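Local atomic coordinates of YecR (Salmonella typhimurium, PDB entry 7BGL), a protein that is of unconfirmed function but belongs to the YecR-like lipoproteins and occurs here as one component of a large assembly of many protein chains. Residues V34-N39 with L94-R99. Sequence-based numbering, arbitrary orientation.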
loop_
_atom_site.group_PDB
_atom_site.type_symbol
_atom_site.label_atom_id
_atom_site.label_comp_id
_atom_site.label_asym_id
_atom_site.label_seq_id
_atom_site.Cartn_x
_atom_site.Cartn_y
_atom_site.Cartn_z
ATOM N N VAL C 34 41.460 93.745 -13.843
ATOM C CA VAL C 34 42.011 94.601 -12.800
ATOM C C VAL C 34 40.993 94.698 -11.674
ATOM O O VAL C 34 39.806 94.936 -11.917
ATOM C CB VAL C 34 42.367 96.003 -13.337
ATOM C CG1 VAL C 34 42.786 96.916 -12.197
ATOM C CG2 VAL C 34 43.464 95.907 -14.384
ATOM N N ARG C 35 41.454 94.503 -10.443
ATOM C CA ARG C 35 40.586 94.535 -9.273
ATOM C C ARG C 35 41.135 95.534 -8.268
ATOM O O ARG C 35 42.308 95.454 -7.889
ATOM C CB ARG C 35 40.470 93.148 -8.630
ATOM C CG ARG C 35 39.855 92.093 -9.531
ATOM C CD ARG C 35 38.707 91.383 -8.834
ATOM N NE ARG C 35 37.917 90.580 -9.760
ATOM C CZ ARG C 35 38.209 89.334 -10.107
ATOM N NH1 ARG C 35 39.273 88.713 -9.625
ATOM N NH2 ARG C 35 37.414 88.694 -10.959
ATOM N N LEU C 36 40.283 96.461 -7.839
ATOM C CA LEU C 36 40.615 97.434 -6.812
ATOM C C LEU C 36 39.742 97.183 -5.591
ATOM O O LEU C 36 38.622 96.684 -5.708
ATOM C CB LEU C 36 40.415 98.868 -7.313
ATOM C CG LEU C 36 40.793 99.140 -8.770
ATOM C CD1 LEU C 36 40.453 100.571 -9.155
ATOM C CD2 LEU C 36 42.265 98.852 -9.007
ATOM N N THR C 37 40.260 97.525 -4.415
ATOM C CA THR C 37 39.549 97.283 -3.169
ATOM C C THR C 37 39.569 98.529 -2.298
ATOM O O THR C 37 40.539 99.292 -2.296
ATOM C CB THR C 37 40.155 96.105 -2.392
ATOM O OG1 THR C 37 41.535 96.375 -2.113
ATOM C CG2 THR C 37 40.046 94.822 -3.198
ATOM N N TYR C 38 38.482 98.727 -1.554
ATOM C CA TYR C 38 38.416 99.777 -0.550
ATOM C C TYR C 38 37.668 99.256 0.670
ATOM O O TYR C 38 36.989 98.229 0.618
ATOM C CB TYR C 38 37.767 101.061 -1.092
ATOM C CG TYR C 38 36.420 100.882 -1.753
ATOM C CD1 TYR C 38 36.322 100.461 -3.072
ATOM C CD2 TYR C 38 35.246 101.162 -1.066
ATOM C CE1 TYR C 38 35.093 100.305 -3.683
ATOM C CE2 TYR C 38 34.013 101.011 -1.670
ATOM C CZ TYR C 38 33.942 100.584 -2.978
ATOM O OH TYR C 38 32.715 100.429 -3.582
ATOM N N ASN C 39 37.822 99.970 1.782
ATOM C CA ASN C 39 37.336 99.519 3.076
ATOM C C ASN C 39 36.174 100.380 3.555
ATOM O O ASN C 39 36.072 101.564 3.221
ATOM C CB ASN C 39 38.457 99.548 4.121
ATOM C CG ASN C 39 39.657 98.721 3.710
ATOM O OD1 ASN C 39 39.563 97.864 2.832
ATOM N ND2 ASN C 39 40.795 98.976 4.344
ATOM N N LEU C 94 36.028 96.585 -6.926
ATOM C CA LEU C 94 35.660 97.125 -8.229
ATOM C C LEU C 94 36.470 96.392 -9.287
ATOM O O LEU C 94 37.699 96.311 -9.183
ATOM C CB LEU C 94 35.918 98.633 -8.297
ATOM C CG LEU C 94 35.072 99.509 -7.373
ATOM C CD1 LEU C 94 35.509 100.963 -7.463
ATOM C CD2 LEU C 94 33.594 99.368 -7.700
ATOM N N SER C 95 35.786 95.862 -10.295
ATOM C CA SER C 95 36.418 95.077 -11.344
ATOM C C SER C 95 36.411 95.846 -12.658
ATOM O O SER C 95 35.456 96.564 -12.966
ATOM C CB SER C 95 35.708 93.733 -11.524
ATOM O OG SER C 95 34.325 93.917 -11.772
ATOM N N TRP C 96 37.491 95.699 -13.423
ATOM C CA TRP C 96 37.639 96.345 -14.717
ATOM C C TRP C 96 38.223 95.343 -15.702
ATOM O O TRP C 96 39.108 94.558 -15.349
ATOM C CB TRP C 96 38.543 97.583 -14.632
ATOM C CG TRP C 96 38.175 98.530 -13.528
ATOM C CD1 TRP C 96 38.371 98.347 -12.189
ATOM C CD2 TRP C 96 37.547 99.809 -13.669
ATOM N NE1 TRP C 96 37.903 99.432 -11.490
ATOM C CE2 TRP C 96 37.392 100.344 -12.375
ATOM C CE3 TRP C 96 37.101 100.554 -14.765
ATOM C CZ2 TRP C 96 36.810 101.588 -12.147
ATOM C CZ3 TRP C 96 36.524 101.789 -14.536
ATOM C CH2 TRP C 96 36.383 102.293 -13.238
ATOM N N GLN C 97 37.725 95.377 -16.933
ATOM C CA GLN C 97 38.185 94.496 -18.000
ATOM C C GLN C 97 38.933 95.341 -19.023
ATOM O O GLN C 97 38.315 96.076 -19.800
ATOM C CB GLN C 97 37.012 93.758 -18.642
ATOM C CG GLN C 97 37.418 92.674 -19.626
ATOM C CD GLN C 97 37.158 93.070 -21.066
ATOM O OE1 GLN C 97 36.282 93.887 -21.348
ATOM N NE2 GLN C 97 37.919 92.489 -21.985
ATOM N N CYS C 98 40.260 95.240 -19.020
ATOM C CA CYS C 98 41.062 96.013 -19.955
ATOM C C CYS C 98 40.771 95.581 -21.387
ATOM O O CYS C 98 40.630 94.390 -21.678
ATOM C CB CYS C 98 42.550 95.849 -19.647
ATOM S SG CYS C 98 43.030 96.218 -17.942
ATOM N N ARG C 99 40.681 96.558 -22.283
ATOM C CA ARG C 99 40.381 96.284 -23.684
ATOM C C ARG C 99 41.175 97.198 -24.611
ATOM O O ARG C 99 42.401 97.275 -24.523
ATOM C CB ARG C 99 38.883 96.440 -23.951
ATOM C CG ARG C 99 38.041 95.281 -23.442
ATOM C CD ARG C 99 36.623 95.343 -23.983
ATOM N NE ARG C 99 35.922 96.543 -23.545
ATOM C CZ ARG C 99 34.660 96.823 -23.841
ATOM N NH1 ARG C 99 33.924 96.003 -24.572
ATOM N NH2 ARG C 99 34.123 97.954 -23.390
#
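Val34, Arg35 and Leu36 pair with Trp96, Ser95 and Leu94 at the centre of a four-stranded antiparallel sheet, where strands 33-41 and 87-97 lie side by side, and the site illustrates how the two faces of one strand pair can serve different ends. Two hydrogen-bonded pairs, Val34 with Trp96 and Leu36 with Leu94, flank the non-hydrogen-bonded pair of Arg35 and Ser95. Each hydrogen-bonded pair is closed by two backbone bonds; that from Val34 N to Trp96 O measures 2.9 Å and is nearly straight, at 175°. Between them, Ser95 CA and Arg35 CA add CA-H...O contacts to Val34 O and Leu94 O.

On the face carrying Leu36 and Trp96, methyl CD1 of Leu36 comes obliquely to within 3.6 Å of Trp96 NE1. Helix 52-63 packs on both residues, and the ring of His54 meets the indole. Val34 turns CG1 opposite its backbone N (chi1 173°), which leaves CG2 beside that N and 3.6 Å from Cys98 SG, whose disulfide to Cys61 ties the residue just past the strand to the same helix. Farther along, the Tyr38 ring turns its edge to Leu94, Tyr38 CE1 standing 3.8 Å from Leu94 CG.

The other face bears Arg35 and Ser95, with NE of Arg35 4.2 Å from Ser95 CB. The guanidinium reaches beyond the strand pair, its NH2 hydrogen-bonding the backbone of another protein's chain. The four backbone bonds satisfy polar groups between the strands, while Leu36 and Trp96 pack on the helix and Arg35 and Ser95, on the other face, meet chains of other proteins.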